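Local coordinates for protein esterase A (Caulobacter crescentus, PDB 5GKV) that is probably a serine hydrolase with esterase activity, built on the penicillin-binding protein and beta-lactamase fold, at residues A[91-96]-A[180-185]; A[186-189]-A[195-198]. All blocks are in the same frame, centred on the assembly; numbering follows the deposited sequence.

Interaction 1: A[91-96]-A[180-185]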
# COMPACT_ATOMS: atom_id res chain seq x y z
N ALA A 91 -5.17 12.34 0.26
CA ALA A 91 -6.58 12.59 0.56
C ALA A 91 -6.76 13.64 1.64
O ALA A 91 -7.70 14.45 1.59
CB ALA A 91 -7.27 11.29 0.99
N ARG A 92 -5.87 13.64 2.64
CA ARG A 92 -5.90 14.66 3.69
C ARG A 92 -5.62 16.06 3.13
O ARG A 92 -6.32 17.02 3.49
CB ARG A 92 -4.91 14.30 4.79
CG ARG A 92 -5.39 13.15 5.70
CD ARG A 92 -4.38 12.84 6.80
NE ARG A 92 -4.44 13.74 7.96
CZ ARG A 92 -3.42 14.45 8.43
NH1 ARG A 92 -2.24 14.39 7.84
NH2 ARG A 92 -3.58 15.23 9.48
N LEU A 93 -4.59 16.21 2.29
CA LEU A 93 -4.32 17.52 1.68
C LEU A 93 -5.52 18.03 0.91
O LEU A 93 -5.83 19.23 0.96
CB LEU A 93 -3.13 17.47 0.73
CG LEU A 93 -1.75 17.25 1.29
CD1 LEU A 93 -0.73 17.30 0.14
CD2 LEU A 93 -1.44 18.33 2.32
N VAL A 94 -6.18 17.16 0.14
CA VAL A 94 -7.35 17.59 -0.61
C VAL A 94 -8.47 17.99 0.34
O VAL A 94 -9.09 19.06 0.20
CB VAL A 94 -7.79 16.49 -1.60
CG1 VAL A 94 -9.09 16.87 -2.27
CG2 VAL A 94 -6.71 16.29 -2.65
N ASP A 95 -8.74 17.14 1.33
CA ASP A 95 -9.80 17.42 2.30
C ASP A 95 -9.56 18.74 3.02
O ASP A 95 -10.52 19.44 3.35
CB ASP A 95 -9.89 16.28 3.32
CG ASP A 95 -11.08 16.42 4.28
OD1 ASP A 95 -12.21 16.71 3.82
OD2 ASP A 95 -10.88 16.24 5.50
N GLU A 96 -8.30 19.08 3.27
CA GLU A 96 -7.94 20.33 3.93
C GLU A 96 -8.02 21.53 3.00
O GLU A 96 -7.78 22.65 3.45
CB GLU A 96 -6.53 20.24 4.52
CG GLU A 96 -6.40 19.25 5.70
CD GLU A 96 -4.96 18.88 5.98
OE1 GLU A 96 -4.04 19.57 5.47
OE2 GLU A 96 -4.73 17.89 6.71
N GLU A 180 5.98 13.64 -4.49
CA GLU A 180 6.47 14.95 -4.89
C GLU A 180 5.33 15.96 -4.91
O GLU A 180 5.53 17.12 -4.53
CB GLU A 180 7.17 14.85 -6.25
CG GLU A 180 7.75 16.16 -6.78
CD GLU A 180 8.90 16.71 -5.95
OE1 GLU A 180 9.29 16.08 -4.94
OE2 GLU A 180 9.40 17.80 -6.30
N ILE A 181 4.14 15.54 -5.34
CA ILE A 181 2.95 16.38 -5.19
C ILE A 181 2.78 16.77 -3.72
O ILE A 181 2.61 17.95 -3.37
CB ILE A 181 1.71 15.66 -5.73
CG1 ILE A 181 1.81 15.45 -7.26
CG2 ILE A 181 0.44 16.44 -5.38
CD1 ILE A 181 0.74 14.52 -7.79
N PHE A 182 2.85 15.76 -2.83
CA PHE A 182 2.72 16.02 -1.40
C PHE A 182 3.77 17.02 -0.91
O PHE A 182 3.45 17.99 -0.22
CB PHE A 182 2.84 14.71 -0.61
CG PHE A 182 2.60 14.90 0.86
CD1 PHE A 182 3.65 15.21 1.71
CD2 PHE A 182 1.33 14.78 1.39
CE1 PHE A 182 3.42 15.40 3.07
CE2 PHE A 182 1.09 14.98 2.73
CZ PHE A 182 2.14 15.29 3.56
N ARG A 183 5.04 16.75 -1.22
CA ARG A 183 6.15 17.59 -0.74
C ARG A 183 5.98 19.04 -1.17
O ARG A 183 6.14 19.97 -0.37
CB ARG A 183 7.48 17.01 -1.23
CG ARG A 183 8.73 17.54 -0.54
CD ARG A 183 10.03 17.03 -1.21
NE ARG A 183 10.18 17.52 -2.57
CZ ARG A 183 10.31 18.81 -2.90
NH1 ARG A 183 10.30 19.75 -1.96
NH2 ARG A 183 10.43 19.17 -4.18
N ARG A 184 5.64 19.26 -2.44
CA ARG A 184 5.49 20.62 -2.94
C ARG A 184 4.31 21.34 -2.31
O ARG A 184 4.35 22.57 -2.16
CB ARG A 184 5.35 20.60 -4.45
CG ARG A 184 6.53 19.94 -5.11
CD ARG A 184 7.01 20.67 -6.30
NE ARG A 184 8.12 19.97 -6.91
CZ ARG A 184 8.81 20.44 -7.94
NH1 ARG A 184 8.49 21.63 -8.44
NH2 ARG A 184 9.82 19.73 -8.46
N VAL A 185 3.27 20.62 -1.93
CA VAL A 185 2.10 21.27 -1.33
C VAL A 185 2.25 21.41 0.18
O VAL A 185 2.11 22.51 0.73
CB VAL A 185 0.81 20.52 -1.71
CG1 VAL A 185 -0.36 21.05 -0.89
CG2 VAL A 185 0.52 20.68 -3.19
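Leu93 carries its CG beside the backbone N (chi1 -69°) and continues extended (chi2 -178°), which sends CD1 straight out toward helix 173-186. Phe182 takes the other course: its CG stands anti to its own backbone N, with chi1 -175°, and this carries the ring across to the leucine, although its CB does not itself point that way. The two side chains cross at about a right angle, and CD1 of Leu93 comes to 3.5 Å from CD2 of Phe182, obliquely to the ring. CG of Leu93 lies 3.9 Å from both CD2 and CE2 of Phe182, so the leucine meets that side of the ring with two atoms. On the next turn, CG1 of Val185 reaches the same methyl, CD1 of Leu93, at 3.9 Å; these two side chains slide past each other in opposite directions. The contact is wholly apolar and joins two helices of the helical region of the beta-lactamase fold, at the C-terminal end of helix 82-95. The Phe182 ring is also packed by Leu89 and Ile90 of that helix and by Met190 and Ala193 of helix 190-202. Glu180 meanwhile serves a salt-bridge network: Arg183 grips it side-on, one nitrogen to each oxygen, whereas Arg184 directs NE and NH2 to OE2 alone, with NE of Arg184 2.6 Å from OE2 of Glu180.

Interaction 2: A[186-189]-A[195-198]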
# COMPACT_ATOMS: atom_id res chain seq x y z
N ASP A 186 2.54 20.31 0.86
CA ASP A 186 2.64 20.33 2.31
C ASP A 186 3.94 20.98 2.77
O ASP A 186 3.96 21.70 3.78
CB ASP A 186 2.53 18.90 2.86
CG ASP A 186 2.80 18.83 4.36
OD1 ASP A 186 3.97 18.93 4.77
OD2 ASP A 186 1.82 18.67 5.12
N GLY A 187 5.04 20.73 2.07
CA GLY A 187 6.32 21.22 2.53
C GLY A 187 7.24 20.14 3.07
O GLY A 187 8.45 20.17 2.85
N ARG A 188 6.66 19.17 3.77
CA ARG A 188 7.40 18.05 4.35
C ARG A 188 7.32 16.83 3.42
O ARG A 188 6.43 16.73 2.57
CB ARG A 188 6.82 17.67 5.72
CG ARG A 188 6.79 18.79 6.76
CD ARG A 188 5.86 18.44 7.93
NE ARG A 188 4.46 18.34 7.51
CZ ARG A 188 3.47 17.92 8.29
NH1 ARG A 188 3.73 17.56 9.54
NH2 ARG A 188 2.23 17.86 7.84
N THR A 189 8.24 15.89 3.61
CA THR A 189 8.09 14.62 2.92
C THR A 189 6.88 13.87 3.47
O THR A 189 6.40 14.15 4.58
CB THR A 189 9.33 13.74 3.10
OG1 THR A 189 9.45 13.35 4.48
CG2 THR A 189 10.60 14.46 2.63
N ARG A 195 4.74 10.71 10.22
CA ARG A 195 5.24 10.51 11.58
C ARG A 195 4.77 11.64 12.51
O ARG A 195 4.29 11.37 13.62
CB ARG A 195 6.76 10.42 11.55
CG ARG A 195 7.44 10.39 12.92
CD ARG A 195 8.96 10.48 12.80
NE ARG A 195 9.43 11.68 12.08
CZ ARG A 195 9.67 12.86 12.65
NH1 ARG A 195 9.48 13.02 13.95
NH2 ARG A 195 10.10 13.89 11.91
N GLU A 196 4.86 12.89 12.05
CA GLU A 196 4.55 14.03 12.92
C GLU A 196 3.05 14.15 13.18
O GLU A 196 2.64 14.43 14.31
CB GLU A 196 5.06 15.33 12.30
CG GLU A 196 6.56 15.49 12.35
CD GLU A 196 7.03 16.80 11.74
OE1 GLU A 196 6.21 17.48 11.09
OE2 GLU A 196 8.22 17.12 11.90
N ASP A 197 2.23 13.96 12.15
CA ASP A 197 0.81 14.25 12.26
C ASP A 197 -0.03 13.05 12.68
O ASP A 197 -1.16 13.24 13.17
CB ASP A 197 0.26 14.78 10.92
CG ASP A 197 0.81 16.16 10.55
OD1 ASP A 197 1.56 16.77 11.33
OD2 ASP A 197 0.50 16.63 9.44
N ILE A 198 0.46 11.83 12.49
CA ILE A 198 -0.39 10.66 12.67
C ILE A 198 0.26 9.63 13.59
O ILE A 198 -0.31 9.28 14.64
CB ILE A 198 -0.74 10.02 11.31
CG1 ILE A 198 -1.53 11.02 10.45
CG2 ILE A 198 -1.51 8.72 11.53
CD1 ILE A 198 -1.94 10.49 9.06
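Arg188 reaches from the loop between two helices to Glu196 and Asp197 on the second of them. Its CB already points toward helix 190-202, and CG follows beside the backbone N. CD then passes 3.3 Å from OE1 of Glu196. A bend at chi3 (-65°) turns the guanidinium edge-on to three carboxylates. NE faces back along the chain and donates to OD1 of Asp186 at 2.8 Å, which receives it on its syn lone pair. NH1 has two acceptors near its plane. One is OE1 of Glu196 at 2.9 Å, met through its anti lone pair; the other is OD1 of Asp197, also at 2.9 Å, where the N-H line is nearly straight (176°) but arrives 46° out of the carboxylate plane. NH2 completes the end-on grip on Asp197, 2.7 Å from its OD2, and also bonds OD2 of Asp186 at 2.9 Å. All five N-H groups are therefore engaged, which should fix the rotation of the guanidinium. It also sits between carboxylates whose like charges, 5.0 Å apart at OD2 of Asp186 and OD2 of Asp197, it probably offsets. Asp186 is itself held by an Asx turn, its OD1 accepting the backbone N of Arg188 at 2.9 Å through the anti lone pair. With Gly187 leaving helix 173-186 at positive phi and Thr189 as N-cap of helix 190-202, this is a tight helix-loop-helix connection of the beta-lactamase fold, braced by a salt-bridge network.

The centres of the two interactions lie 10 Å apart, and helix 173-186 links them, giving interaction 1 its phenylalanine and running directly into the loop of interaction 2. The Phe182 ring belongs to both neighbourhoods: beyond its side next to Leu93, CD1 of Phe182 packs 3.3 Å from the carbonyl O of Arg188. Asp186 likewise touches Leu93, and NH1 of Arg92 forms a weak, long ion pair with OD2 of Asp197 at 3.9 Å. Helices 82-95, 173-186 and 190-202 are thus joined by apolar and charged contacts. A Ser-Thr-Thr-Lys sequence leads into helix 82-95, consistent with the family's nucleophile-bearing S-x-x-K motif; interaction 1 lies at that helix's other end.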